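Local coordinates for protein transcriptional regulator, BadM/Rrf2 family (Thermincola potens, PDB 4CIC) that probably binds DNA as a dimeric winged helix-turn-helix regulator of the Rrf2 family, governing genes of iron-sulfur cluster biogenesis, at residues F19-H24 / K33-R38; Q23-G28 / Y69-E74; Y13-M18 / G81-V86; R76-G81 / I131-M136. The protein carries 3 engineered substitutions. All blocks are in the same frame, centred on the assembly; numbering follows the deposited sequence.

Contact 1 of 4, residues F19-H24 / K33-R38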
loop_
_atom_site.group_PDB
_atom_site.type_symbol
_atom_site.label_atom_id
_atom_site.label_comp_id
_atom_site.label_asym_id
_atom_site.label_seq_id
_atom_site.Cartn_x
_atom_site.Cartn_y
_atom_site.Cartn_z
ATOM N N PHE A 19 -10.681 -14.830 8.626
ATOM C CA PHE A 19 -10.280 -16.077 7.987
ATOM C C PHE A 19 -10.463 -17.260 8.944
ATOM O O PHE A 19 -10.903 -18.339 8.539
ATOM C CB PHE A 19 -8.850 -16.021 7.436
ATOM C CG PHE A 19 -8.448 -17.281 6.729
ATOM C CD1 PHE A 19 -9.088 -17.665 5.556
ATOM C CD2 PHE A 19 -7.478 -18.106 7.261
ATOM C CE1 PHE A 19 -8.747 -18.867 4.914
ATOM C CE2 PHE A 19 -7.140 -19.298 6.634
ATOM C CZ PHE A 19 -7.768 -19.665 5.445
ATOM N N ASP A 20 -10.116 -17.064 10.209
ATOM C CA ASP A 20 -10.339 -18.133 11.198
ATOM C C ASP A 20 -11.823 -18.489 11.243
ATOM O O ASP A 20 -12.201 -19.687 11.241
ATOM C CB ASP A 20 -9.812 -17.697 12.572
ATOM C CG ASP A 20 -9.927 -18.800 13.632
ATOM O OD1 ASP A 20 -11.056 -19.104 14.067
ATOM O OD2 ASP A 20 -8.869 -19.349 14.034
ATOM N N LEU A 21 -12.694 -17.482 11.273
ATOM C CA LEU A 21 -14.130 -17.777 11.183
ATOM C C LEU A 21 -14.518 -18.509 9.890
ATOM O O LEU A 21 -15.349 -19.425 9.907
ATOM C CB LEU A 21 -14.955 -16.498 11.343
ATOM C CG LEU A 21 -14.892 -15.863 12.731
ATOM C CD1 LEU A 21 -15.526 -14.475 12.713
ATOM C CD2 LEU A 21 -15.687 -16.770 13.698
ATOM N N ALA A 22 -13.907 -18.136 8.766
ATOM C CA ALA A 22 -14.171 -18.848 7.507
ATOM C C ALA A 22 -13.803 -20.328 7.601
ATOM O O ALA A 22 -14.527 -21.206 7.085
ATOM C CB ALA A 22 -13.415 -18.174 6.321
ATOM N N GLN A 23 -12.677 -20.604 8.259
ATOM C CA GLN A 23 -12.198 -21.980 8.449
ATOM C C GLN A 23 -13.122 -22.796 9.321
ATOM O O GLN A 23 -13.085 -24.018 9.270
ATOM C CB GLN A 23 -10.807 -21.997 9.084
ATOM C CG GLN A 23 -9.747 -21.513 8.087
ATOM C CD GLN A 23 -8.328 -21.580 8.645
ATOM O OE1 GLN A 23 -7.978 -20.854 9.580
ATOM N NE2 GLN A 23 -7.502 -22.441 8.060
ATOM N N HIS A 24 -13.946 -22.124 10.116
ATOM C CA HIS A 24 -14.869 -22.849 10.999
ATOM C C HIS A 24 -16.336 -22.696 10.615
ATOM O O HIS A 24 -17.225 -23.125 11.359
ATOM C CB HIS A 24 -14.656 -22.393 12.447
ATOM C CG HIS A 24 -13.315 -22.771 12.994
ATOM N ND1 HIS A 24 -12.193 -22.002 12.812
ATOM C CD2 HIS A 24 -12.922 -23.855 13.712
ATOM C CE1 HIS A 24 -11.156 -22.589 13.391
ATOM N NE2 HIS A 24 -11.575 -23.714 13.942
ATOM N N LYS A 33 -12.153 -16.526 22.447
ATOM C CA LYS A 33 -10.933 -17.049 23.062
ATOM C C LYS A 33 -10.228 -18.049 22.147
ATOM O O LYS A 33 -8.999 -18.031 22.031
ATOM C CB LYS A 33 -11.230 -17.706 24.411
ATOM C CG LYS A 33 -10.002 -18.328 25.052
ATOM C CD LYS A 33 -10.358 -19.139 26.288
ATOM C CE LYS A 33 -9.133 -19.863 26.834
ATOM N NZ LYS A 33 -9.444 -20.636 28.069
ATOM N N SER A 34 -11.004 -18.915 21.494
ATOM C CA SER A 34 -10.415 -19.913 20.607
ATOM C C SER A 34 -9.761 -19.269 19.388
ATOM O O SER A 34 -8.716 -19.731 18.921
ATOM C CB SER A 34 -11.445 -20.970 20.178
ATOM O OG SER A 34 -12.371 -20.456 19.221
ATOM N N ILE A 35 -10.372 -18.207 18.877
ATOM C CA ILE A 35 -9.788 -17.474 17.744
ATOM C C ILE A 35 -8.469 -16.841 18.164
ATOM O O ILE A 35 -7.450 -16.943 17.465
ATOM C CB ILE A 35 -10.742 -16.385 17.217
ATOM C CG1 ILE A 35 -11.985 -17.020 16.578
ATOM C CG2 ILE A 35 -10.021 -15.486 16.185
ATOM C CD1 ILE A 35 -13.069 -16.004 16.212
ATOM N N ALA A 36 -8.488 -16.190 19.321
ATOM C CA ALA A 36 -7.295 -15.508 19.820
ATOM C C ALA A 36 -6.186 -16.521 20.039
ATOM O O ALA A 36 -5.024 -16.244 19.787
ATOM C CB ALA A 36 -7.606 -14.765 21.110
ATOM N N GLU A 37 -6.560 -17.717 20.484
ATOM C CA GLU A 37 -5.580 -18.753 20.770
ATOM C C GLU A 37 -4.942 -19.277 19.484
ATOM O O GLU A 37 -3.734 -19.476 19.414
ATOM C CB GLU A 37 -6.245 -19.912 21.525
ATOM C CG GLU A 37 -5.305 -20.696 22.406
ATOM C CD GLU A 37 -5.250 -20.144 23.815
ATOM O OE1 GLU A 37 -6.328 -19.993 24.435
ATOM O OE2 GLU A 37 -4.135 -19.855 24.302
ATOM N N ARG A 38 -5.760 -19.510 18.466
ATOM C CA ARG A 38 -5.263 -20.095 17.230
ATOM C C ARG A 38 -4.444 -19.092 16.434
ATOM O O ARG A 38 -3.520 -19.467 15.723
ATOM C CB ARG A 38 -6.420 -20.581 16.362
ATOM C CG ARG A 38 -7.045 -21.885 16.833
ATOM C CD ARG A 38 -8.071 -22.379 15.823
ATOM N NE ARG A 38 -9.234 -21.503 15.759
ATOM C CZ ARG A 38 -10.302 -21.624 16.541
ATOM N NH1 ARG A 38 -10.350 -22.596 17.450
ATOM N NH2 ARG A 38 -11.327 -20.786 16.412
#
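Asp20 and Arg38 meet in a side-on salt bridge. Arg38 NE donates to Asp20 OD2 at 2.8 Å and Arg38 NH2 to Asp20 OD1 at 2.9 Å. Each oxygen uses its syn lone pair, and the carboxylate and guanidinium planes are only 20° apart, so the two groups lie nearly in one plane and meet edge to edge. Asp20 reaches across because its CG stands opposite the backbone N (chi1 -176°), while the arginine chain bends at CG-CD to turn NE and NH2 together toward the acid. Gln39 NE2 adds a third donor, to OD2, and this gathering of donors probably favours the ionised carboxylate.

The guanidinium is also sandwiched. His24 CE1 comes over one face, near its rim and 3.2 Å from Arg38 NE, the imidazole tilted 38° from the guanidinium plane; Ser34 O sits 3.4 Å above the centre of the opposite face. The imidazole is itself fixed from its own helix: His24 ND1 donates to Asp20 O at 2.8 Å, the acceptor lying in the ring plane.

Beside the ion pair the contact turns apolar, with Leu21 CD2 3.7 Å from Ile35 CD1 and Ile35 CG1 touching Asp20 OD1. Helices 32-39 and 43-55 form the helix-turn-helix pair of this Rrf2-type regulator, and the salt bridge ties the first of them to helix 9-23. Further out, Val30 of the connecting loop touches Leu21, His24, Ile35 and Arg38. Ile35 continues onto Leu46 of helix 43-55, Leu21 rests on Leu71 of strand 68-71, and Phe19 turns to helix 133-143.

Contact 2 of 4, residues Q23-G28 / Y69-E74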
loop_
_atom_site.group_PDB
_atom_site.type_symbol
_atom_site.label_atom_id
_atom_site.label_comp_id
_atom_site.label_asym_id
_atom_site.label_seq_id
_atom_site.Cartn_x
_atom_site.Cartn_y
_atom_site.Cartn_z
ATOM N N GLN A 23 -12.677 -20.604 8.259
ATOM C CA GLN A 23 -12.198 -21.980 8.449
ATOM C C GLN A 23 -13.122 -22.796 9.321
ATOM O O GLN A 23 -13.085 -24.018 9.270
ATOM C CB GLN A 23 -10.807 -21.997 9.084
ATOM C CG GLN A 23 -9.747 -21.513 8.087
ATOM C CD GLN A 23 -8.328 -21.580 8.645
ATOM O OE1 GLN A 23 -7.978 -20.854 9.580
ATOM N NE2 GLN A 23 -7.502 -22.441 8.060
ATOM N N HIS A 24 -13.946 -22.124 10.116
ATOM C CA HIS A 24 -14.869 -22.849 10.999
ATOM C C HIS A 24 -16.336 -22.696 10.615
ATOM O O HIS A 24 -17.225 -23.125 11.359
ATOM C CB HIS A 24 -14.656 -22.393 12.447
ATOM C CG HIS A 24 -13.315 -22.771 12.994
ATOM N ND1 HIS A 24 -12.193 -22.002 12.812
ATOM C CD2 HIS A 24 -12.922 -23.855 13.712
ATOM C CE1 HIS A 24 -11.156 -22.589 13.391
ATOM N NE2 HIS A 24 -11.575 -23.714 13.942
ATOM N N PHE A 25 -16.599 -22.106 9.453
ATOM C CA PHE A 25 -17.953 -21.732 9.052
ATOM C C PHE A 25 -18.896 -22.930 9.013
ATOM O O PHE A 25 -20.004 -22.854 9.514
ATOM C CB PHE A 25 -17.909 -21.033 7.694
ATOM C CG PHE A 25 -19.234 -20.451 7.237
ATOM C CD1 PHE A 25 -19.972 -19.620 8.063
ATOM C CD2 PHE A 25 -19.695 -20.702 5.959
ATOM C CE1 PHE A 25 -21.183 -19.078 7.621
ATOM C CE2 PHE A 25 -20.881 -20.144 5.490
ATOM C CZ PHE A 25 -21.630 -19.335 6.328
ATOM N N GLY A 26 -18.447 -24.020 8.409
ATOM C CA GLY A 26 -19.282 -25.208 8.302
ATOM C C GLY A 26 -19.563 -25.854 9.644
ATOM O O GLY A 26 -20.665 -26.357 9.901
ATOM N N GLU A 27 -18.557 -25.849 10.502
ATOM C CA GLU A 27 -18.671 -26.545 11.776
ATOM C C GLU A 27 -19.533 -25.788 12.767
ATOM O O GLU A 27 -20.093 -26.382 13.682
ATOM C CB GLU A 27 -17.286 -26.799 12.358
ATOM C CG GLU A 27 -16.525 -27.882 11.613
ATOM C CD GLU A 27 -15.218 -28.242 12.289
ATOM O OE1 GLU A 27 -14.735 -27.445 13.123
ATOM O OE2 GLU A 27 -14.681 -29.331 11.992
ATOM N N GLY A 28 -19.638 -24.475 12.592
ATOM C CA GLY A 28 -20.476 -23.668 13.460
ATOM C C GLY A 28 -19.711 -22.686 14.329
ATOM O O GLY A 28 -18.515 -22.472 14.141
ATOM N N TYR A 69 -19.226 -17.060 17.854
ATOM C CA TYR A 69 -19.339 -16.213 16.670
ATOM C C TYR A 69 -19.237 -17.026 15.394
ATOM O O TYR A 69 -18.505 -18.014 15.352
ATOM C CB TYR A 69 -18.238 -15.142 16.687
ATOM C CG TYR A 69 -18.501 -14.082 17.735
ATOM C CD1 TYR A 69 -18.057 -14.239 19.043
ATOM C CD2 TYR A 69 -19.244 -12.949 17.427
ATOM C CE1 TYR A 69 -18.325 -13.278 20.008
ATOM C CE2 TYR A 69 -19.513 -11.989 18.381
ATOM C CZ TYR A 69 -19.048 -12.155 19.665
ATOM O OH TYR A 69 -19.317 -11.188 20.606
ATOM N N ILE A 70 -19.961 -16.593 14.358
ATOM C CA ILE A 70 -19.860 -17.181 13.017
ATOM C C ILE A 70 -19.882 -16.068 11.981
ATOM O O ILE A 70 -20.326 -14.961 12.276
ATOM C CB ILE A 70 -21.030 -18.152 12.678
ATOM C CG1 ILE A 70 -22.381 -17.458 12.836
ATOM C CG2 ILE A 70 -20.977 -19.332 13.554
ATOM C CD1 ILE A 70 -23.547 -18.257 12.288
ATOM N N LEU A 71 -19.376 -16.340 10.783
ATOM C CA LEU A 71 -19.549 -15.378 9.694
ATOM C C LEU A 71 -21.036 -15.161 9.460
ATOM O O LEU A 71 -21.847 -16.099 9.566
ATOM C CB LEU A 71 -18.925 -15.891 8.398
ATOM C CG LEU A 71 -17.423 -16.115 8.319
ATOM C CD1 LEU A 71 -17.077 -16.698 6.961
ATOM C CD2 LEU A 71 -16.680 -14.809 8.525
ATOM N N ALA A 72 -21.388 -13.923 9.120
ATOM C CA ALA A 72 -22.775 -13.562 8.830
ATOM C C ALA A 72 -23.116 -13.618 7.334
ATOM O O ALA A 72 -24.285 -13.468 6.954
ATOM C CB ALA A 72 -23.074 -12.178 9.386
ATOM N N ARG A 73 -22.089 -13.815 6.504
ATOM C CA ARG A 73 -22.229 -14.075 5.067
ATOM C C ARG A 73 -21.309 -15.245 4.732
ATOM O O ARG A 73 -20.354 -15.502 5.464
ATOM C CB ARG A 73 -21.782 -12.864 4.235
ATOM C CG ARG A 73 -22.497 -11.579 4.558
ATOM C CD ARG A 73 -22.671 -10.734 3.308
ATOM N NE ARG A 73 -21.406 -10.288 2.711
ATOM C CZ ARG A 73 -20.803 -9.140 3.005
ATOM N NH1 ARG A 73 -21.335 -8.332 3.913
ATOM N NH2 ARG A 73 -19.667 -8.800 2.398
ATOM N N GLU A 74 -21.575 -15.926 3.622
ATOM C CA GLU A 74 -20.745 -17.064 3.211
ATOM C C GLU A 74 -19.392 -16.515 2.789
ATOM O O GLU A 74 -19.327 -15.395 2.319
ATOM C CB GLU A 74 -21.379 -17.796 2.030
ATOM C CG GLU A 74 -22.661 -18.594 2.396
ATOM C CD GLU A 74 -23.426 -19.095 1.177
ATOM O OE1 GLU A 74 -22.801 -19.661 0.257
ATOM O OE2 GLU A 74 -24.659 -18.918 1.141
HETATM O O HOH W 1 -17.481 -19.924 13.358
#
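Phe25 pushes its ring into the backbone bend that follows strand 68-71, and the contact is best read from the way that ring is turned. With chi1 at -173° the ring points away from its own backbone N and out of the 23-28 turn, toward Leu71 and Glu74. The ring edge faces Leu71 O, with Phe25 CE1 3.6 Å from that oxygen. Next to it Phe25 CD1 packs on Leu71 CB at 3.9 Å, the two side chains running at about a right angle. On its other flank Phe25 CE2 approaches Glu74 CA at 3.8 Å and touches Glu74 CG, using the aliphatic part of a side chain whose carboxylate pairs with Arg76. Phe25 CZ comes obliquely near Arg73 O, a carbonyl that is buried here without a polar partner.

An alanine at Phe25 would keep none of these ring contacts, and is likely to open a gap between the turn and the bend, with the flanks of Leu71 and Glu74 less well covered.

At the other end of the contact Ile70 CG2 lies 3.7 Å from Gly28 C. At the backbone angles of Gly28 a side chain would collide with the carbonyl oxygen of the preceding residue, Glu27, so glycine suits the place. A water bridges the two backbones, donating to Gly28 O and to Tyr69 O, each at 2.9 Å. Strand 68-71 pairs antiparallel with strand 59-62, and together they form the two-stranded wing of a winged helix-turn-helix domain; the turn after helix 9-23 packs against the returning strand of that wing.

Contact 3 of 4, residues Y13-M18 / G81-V86; sequences YGVQAM and GDIIRV. With NA (sodium ion), chain D.
In the helical core of the winged-helix domain, helix 80-87 inserts Ile83 against helix 9-23 beside Gly14, Val15 and Met18. The short helical segments approach to 9.9 Å between axes, their directions 130° apart. Ile83 does most of the touching, and its two branches divide the work. Its CD1 reaches Met18 CB at 3.7 Å, the two side chains lying antiparallel, one alongside the other; its CG2 lies over the bare backbone of Gly14, 4.3 Å from Gly14 C. With chi1 at -70° Met18 CG lies beside the backbone N, where it stays alongside Ile83 CD1; the later bends turn SD and CE. Val15 CG2 closes the other flank, 4.1 Å from Ile84 CD1.

The packing is wholly apolar and buried, and it extends beyond the pair: Leu133 of helix 133-143 touches Met18 and Ile83, while Thr113 and Met3 of the second subunit pack on Val15 and Ile84 respectively. At the C-terminal end of helix 80-87, Arg85 O and Val86 O each bind a sodium ion at 2.5 Å, and Glu88 O joins them. The arrangement is that of a crossed helix pair in an Rrf2-type fold, at the dimer interface and ending in a carbonyl-lined sodium site.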
loop_
_atom_site.group_PDB
_atom_site.type_symbol
_atom_site.label_atom_id
_atom_site.label_comp_id
_atom_site.label_asym_id
_atom_site.label_seq_id
_atom_site.Cartn_x
_atom_site.Cartn_y
_atom_site.Cartn_z
ATOM N N TYR A 13 -4.977 -8.219 11.845
ATOM C CA TYR A 13 -5.819 -9.002 12.756
ATOM C C TYR A 13 -7.269 -9.144 12.284
ATOM O O TYR A 13 -7.908 -10.185 12.535
ATOM C CB TYR A 13 -5.720 -8.468 14.191
ATOM C CG TYR A 13 -4.308 -8.563 14.747
ATOM C CD1 TYR A 13 -3.361 -9.391 14.151
ATOM C CD2 TYR A 13 -3.928 -7.848 15.867
ATOM C CE1 TYR A 13 -2.068 -9.492 14.651
ATOM C CE2 TYR A 13 -2.629 -7.938 16.368
ATOM C CZ TYR A 13 -1.710 -8.761 15.755
ATOM O OH TYR A 13 -0.428 -8.857 16.250
ATOM N N GLY A 14 -7.795 -8.123 11.613
ATOM C CA GLY A 14 -9.139 -8.181 11.057
ATOM C C GLY A 14 -9.287 -9.326 10.071
ATOM O O GLY A 14 -10.205 -10.180 10.171
ATOM N N VAL A 15 -8.347 -9.393 9.142
ATOM C CA VAL A 15 -8.359 -10.464 8.157
ATOM C C VAL A 15 -8.051 -11.812 8.793
ATOM O O VAL A 15 -8.709 -12.797 8.455
ATOM C CB VAL A 15 -7.416 -10.148 6.979
ATOM C CG1 VAL A 15 -7.386 -11.306 5.975
ATOM C CG2 VAL A 15 -7.899 -8.880 6.302
ATOM N N GLN A 16 -7.086 -11.874 9.712
ATOM C CA GLN A 16 -6.811 -13.157 10.379
ATOM C C GLN A 16 -8.045 -13.689 11.087
ATOM O O GLN A 16 -8.322 -14.887 11.037
ATOM C CB GLN A 16 -5.695 -13.045 11.420
ATOM C CG GLN A 16 -4.299 -13.072 10.848
ATOM C CD GLN A 16 -3.255 -13.116 11.951
ATOM O OE1 GLN A 16 -2.873 -12.085 12.501
ATOM N NE2 GLN A 16 -2.802 -14.312 12.286
ATOM N N ALA A 17 -8.768 -12.811 11.774
ATOM C CA ALA A 17 -9.907 -13.276 12.577
ATOM C C ALA A 17 -11.041 -13.724 11.657
ATOM O O ALA A 17 -11.710 -14.739 11.921
ATOM C CB ALA A 17 -10.377 -12.163 13.496
ATOM N N MET A 18 -11.241 -12.981 10.561
ATOM C CA MET A 18 -12.299 -13.325 9.615
ATOM C C MET A 18 -11.962 -14.619 8.913
ATOM O O MET A 18 -12.850 -15.436 8.654
ATOM C CB MET A 18 -12.523 -12.202 8.597
ATOM C CG MET A 18 -13.158 -10.943 9.217
ATOM S SD MET A 18 -14.892 -11.283 9.703
ATOM C CE MET A 18 -15.650 -11.555 8.120
ATOM N N GLY A 81 -11.258 -6.912 0.601
ATOM C CA GLY A 81 -11.489 -5.479 0.556
ATOM C C GLY A 81 -12.705 -4.994 1.342
ATOM O O GLY A 81 -12.701 -3.868 1.851
ATOM N N ASP A 82 -13.758 -5.813 1.410
ATOM C CA ASP A 82 -14.945 -5.495 2.214
ATOM C C ASP A 82 -14.560 -5.377 3.686
ATOM O O ASP A 82 -15.073 -4.530 4.410
ATOM C CB ASP A 82 -16.004 -6.608 2.158
ATOM C CG ASP A 82 -16.653 -6.785 0.790
ATOM O OD1 ASP A 82 -16.677 -5.826 -0.009
ATOM O OD2 ASP A 82 -17.184 -7.903 0.537
ATOM N N ILE A 83 -13.712 -6.289 4.148
ATOM C CA ILE A 83 -13.293 -6.277 5.535
ATOM C C ILE A 83 -12.476 -5.008 5.804
ATOM O O ILE A 83 -12.683 -4.310 6.799
ATOM C CB ILE A 83 -12.426 -7.510 5.849
ATOM C CG1 ILE A 83 -13.236 -8.790 5.613
ATOM C CG2 ILE A 83 -11.851 -7.398 7.240
ATOM C CD1 ILE A 83 -12.364 -10.049 5.598
ATOM N N ILE A 84 -11.554 -4.701 4.897
ATOM C CA ILE A 84 -10.717 -3.521 5.055
ATOM C C ILE A 84 -11.574 -2.247 5.037
ATOM O O ILE A 84 -11.386 -1.363 5.859
ATOM C CB ILE A 84 -9.633 -3.468 3.956
ATOM C CG1 ILE A 84 -8.673 -4.667 4.094
ATOM C CG2 ILE A 84 -8.869 -2.163 4.005
ATOM C CD1 ILE A 84 -8.137 -4.876 5.485
ATOM N N ARG A 85 -12.518 -2.150 4.113
ATOM C CA ARG A 85 -13.410 -0.986 4.087
ATOM C C ARG A 85 -14.183 -0.755 5.390
ATOM O O ARG A 85 -14.321 0.382 5.860
ATOM C CB ARG A 85 -14.388 -1.075 2.926
ATOM C CG ARG A 85 -13.777 -0.698 1.600
ATOM C CD ARG A 85 -14.823 -0.709 0.521
ATOM N NE ARG A 85 -14.207 -0.679 -0.795
ATOM C CZ ARG A 85 -13.939 -1.767 -1.506
ATOM N NH1 ARG A 85 -14.249 -2.957 -1.016
ATOM N NH2 ARG A 85 -13.371 -1.662 -2.701
ATOM N N VAL A 86 -14.674 -1.838 5.975
ATOM C CA VAL A 86 -15.389 -1.749 7.243
ATOM C C VAL A 86 -14.476 -1.160 8.337
ATOM O O VAL A 86 -14.864 -0.250 9.079
ATOM C CB VAL A 86 -15.907 -3.127 7.655
ATOM C CG1 VAL A 86 -16.206 -3.158 9.144
ATOM C CG2 VAL A 86 -17.125 -3.472 6.827
HETATM NA NA NA D . -15.326 1.780 7.718
#

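Contact 4 of 4, residues R76-G81 / I131-M136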
loop_
_atom_site.group_PDB
_atom_site.type_symbol
_atom_site.label_atom_id
_atom_site.label_comp_id
_atom_site.label_asym_id
_atom_site.label_seq_id
_atom_site.Cartn_x
_atom_site.Cartn_y
_atom_site.Cartn_z
ATOM N N ARG A 76 -17.622 -16.936 0.247
ATOM C CA ARG A 76 -17.568 -16.535 -1.168
ATOM C C ARG A 76 -18.163 -15.143 -1.407
ATOM O O ARG A 76 -17.901 -14.521 -2.446
ATOM C CB ARG A 76 -18.266 -17.564 -2.061
ATOM C CG ARG A 76 -19.759 -17.660 -1.810
ATOM C CD ARG A 76 -20.379 -18.916 -2.442
ATOM N NE ARG A 76 -21.819 -18.912 -2.186
ATOM C CZ ARG A 76 -22.722 -18.440 -3.040
ATOM N NH1 ARG A 76 -22.333 -17.968 -4.217
ATOM N NH2 ARG A 76 -24.007 -18.450 -2.722
ATOM N N ASP A 77 -18.956 -14.663 -0.450
ATOM C CA ASP A 77 -19.581 -13.337 -0.540
ATOM C C ASP A 77 -18.879 -12.289 0.332
ATOM O O ASP A 77 -19.442 -11.228 0.598
ATOM C CB ASP A 77 -21.058 -13.413 -0.145
ATOM C CG ASP A 77 -21.880 -14.256 -1.122
ATOM O OD1 ASP A 77 -21.619 -14.172 -2.347
ATOM O OD2 ASP A 77 -22.780 -15.005 -0.674
ATOM N N ILE A 78 -17.676 -12.595 0.807
ATOM C CA ILE A 78 -16.908 -11.600 1.560
ATOM C C ILE A 78 -15.561 -11.395 0.886
ATOM O O ILE A 78 -14.704 -12.277 0.934
ATOM C CB ILE A 78 -16.694 -12.034 3.048
ATOM C CG1 ILE A 78 -18.042 -12.247 3.726
ATOM C CG2 ILE A 78 -15.877 -10.959 3.792
ATOM C CD1 ILE A 78 -17.949 -12.872 5.116
ATOM N N LYS A 79 -15.361 -10.222 0.275
ATOM C CA LYS A 79 -14.054 -9.859 -0.275
ATOM C C LYS A 79 -13.135 -9.356 0.832
ATOM O O LYS A 79 -13.597 -8.774 1.801
ATOM C CB LYS A 79 -14.187 -8.737 -1.326
ATOM C CG LYS A 79 -15.020 -9.118 -2.521
ATOM C CD LYS A 79 -15.353 -7.913 -3.365
ATOM C CE LYS A 79 -16.220 -8.309 -4.548
ATOM N NZ LYS A 79 -16.506 -7.130 -5.428
ATOM N N VAL A 80 -11.831 -9.575 0.699
ATOM C CA VAL A 80 -10.904 -9.048 1.689
ATOM C C VAL A 80 -11.069 -7.527 1.755
ATOM O O VAL A 80 -11.022 -6.926 2.830
ATOM C CB VAL A 80 -9.448 -9.428 1.376
ATOM C CG1 VAL A 80 -8.519 -8.777 2.368
ATOM C CG2 VAL A 80 -9.295 -10.949 1.461
ATOM N N GLY A 81 -11.258 -6.912 0.601
ATOM C CA GLY A 81 -11.489 -5.479 0.556
ATOM C C GLY A 81 -12.705 -4.994 1.342
ATOM O O GLY A 81 -12.701 -3.868 1.851
ATOM N N ILE A 131 -10.000 -11.059 -4.150
ATOM C CA ILE A 131 -9.796 -12.223 -3.276
ATOM C C ILE A 131 -10.929 -12.311 -2.276
ATOM O O ILE A 131 -11.194 -11.357 -1.549
ATOM C CB ILE A 131 -8.465 -12.086 -2.495
ATOM C CG1 ILE A 131 -7.288 -12.050 -3.472
ATOM C CG2 ILE A 131 -8.281 -13.228 -1.498
ATOM C CD1 ILE A 131 -5.998 -11.511 -2.864
ATOM N N THR A 132 -11.598 -13.462 -2.205
ATOM C CA THR A 132 -12.620 -13.628 -1.192
ATOM C C THR A 132 -12.123 -14.566 -0.101
ATOM O O THR A 132 -11.091 -15.225 -0.251
ATOM C CB THR A 132 -13.913 -14.268 -1.745
ATOM O OG1 THR A 132 -13.629 -15.597 -2.190
ATOM C CG2 THR A 132 -14.473 -13.450 -2.900
ATOM N N LEU A 133 -12.859 -14.634 0.995
ATOM C CA LEU A 133 -12.532 -15.616 2.024
ATOM C C LEU A 133 -12.609 -17.041 1.473
ATOM O O LEU A 133 -11.818 -17.885 1.870
ATOM C CB LEU A 133 -13.391 -15.422 3.267
ATOM C CG LEU A 133 -13.225 -14.120 4.072
ATOM C CD1 LEU A 133 -14.172 -14.138 5.291
ATOM C CD2 LEU A 133 -11.779 -13.964 4.528
ATOM N N ALA A 134 -13.486 -17.297 0.506
ATOM C CA ALA A 134 -13.505 -18.638 -0.099
ATOM C C ALA A 134 -12.211 -18.914 -0.868
ATOM O O ALA A 134 -11.695 -20.034 -0.852
ATOM C CB ALA A 134 -14.710 -18.819 -1.011
ATOM N N ASP A 135 -11.700 -17.904 -1.570
ATOM C CA ASP A 135 -10.433 -18.073 -2.269
ATOM C C ASP A 135 -9.318 -18.409 -1.279
ATOM O O ASP A 135 -8.453 -19.249 -1.550
ATOM C CB ASP A 135 -10.037 -16.769 -2.974
ATOM C CG ASP A 135 -10.886 -16.449 -4.203
ATOM O OD1 ASP A 135 -11.266 -17.373 -4.941
ATOM O OD2 ASP A 135 -11.141 -15.244 -4.447
ATOM N N MET A 136 -9.321 -17.716 -0.145
ATOM C CA MET A 136 -8.325 -17.966 0.890
ATOM C C MET A 136 -8.468 -19.390 1.465
ATOM O O MET A 136 -7.469 -20.080 1.690
ATOM C CB MET A 136 -8.419 -16.892 1.985
ATOM C CG MET A 136 -7.974 -15.464 1.504
ATOM S SD MET A 136 -8.270 -14.264 2.802
ATOM C CE MET A 136 -7.019 -14.680 4.008
#
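Two backbone hydrogen bonds tie Lys79 and Thr132 into a single antiparallel bridge, of which they are the non-hydrogen-bonded pair. Val80 N donates to Ile131 O at 2.9 Å and Leu133 N to Ile78 O at 3.0 Å, both nearly in line with the acceptor C=O. A CA-H...O contact adds to the grip, Thr132 CA lying 3.3 Å from Ile78 O.

Capping forms the second group. Lys79 and Thr132 each precede a helix, and Thr132 makes a capping box with Asp135. Thr132 OG1 sits between its backbone N and carbonyl carbon (chi1 64°), which puts it in reach of Asp135 N, its donor at 3.1 Å; Thr132 N donates to Asp135 OD2 at 2.9 Å. A valine in place of Thr132 would probably leave Asp135 N without its side-chain acceptor and fray the first turn of the helix.

The remaining contacts are apolar. Val80 CG2 touches both Ile131 CG2 and Met136 SD, the latter 3.7 Å away. Ile78 CG2 meets Leu133 CD1 at 3.9 Å, and Ala134 CB sits against Arg76 CA at 3.7 Å. Around them, helix 9-23 supplies Met18 for Ile78 and Val15 for Val80 and Met136, Leu128 of helix 112-129 touches Val80, and Val116 of the second subunit packs on Ile131.

In the fold
The four contacts show how one small domain is closed. Contacts 1 and 2 lie within the chain span bounded by contact 3, and contact 4 interleaves with contact 3. Contacts 1, 2 and 3 all draw on helix 9-23 or the turn that ends it, while helix 80-87 serves contacts 3 and 4, which share Gly81. Contact 1 joins successive helices, 9-23 and 32-39; contacts 2 and 3 span the helix-turn-helix region and wing; contact 4 brings in helix 133-143. Centres of contacts 1 and 2, and of contacts 3 and 4, are about 10 Å apart, against about 16 Å for contacts 1 and 4. Leu71, Met18, Ile78 and Leu133 connect contacts 2, 3 and 4 into one core, linking the probable DNA-binding elements to the dimer side.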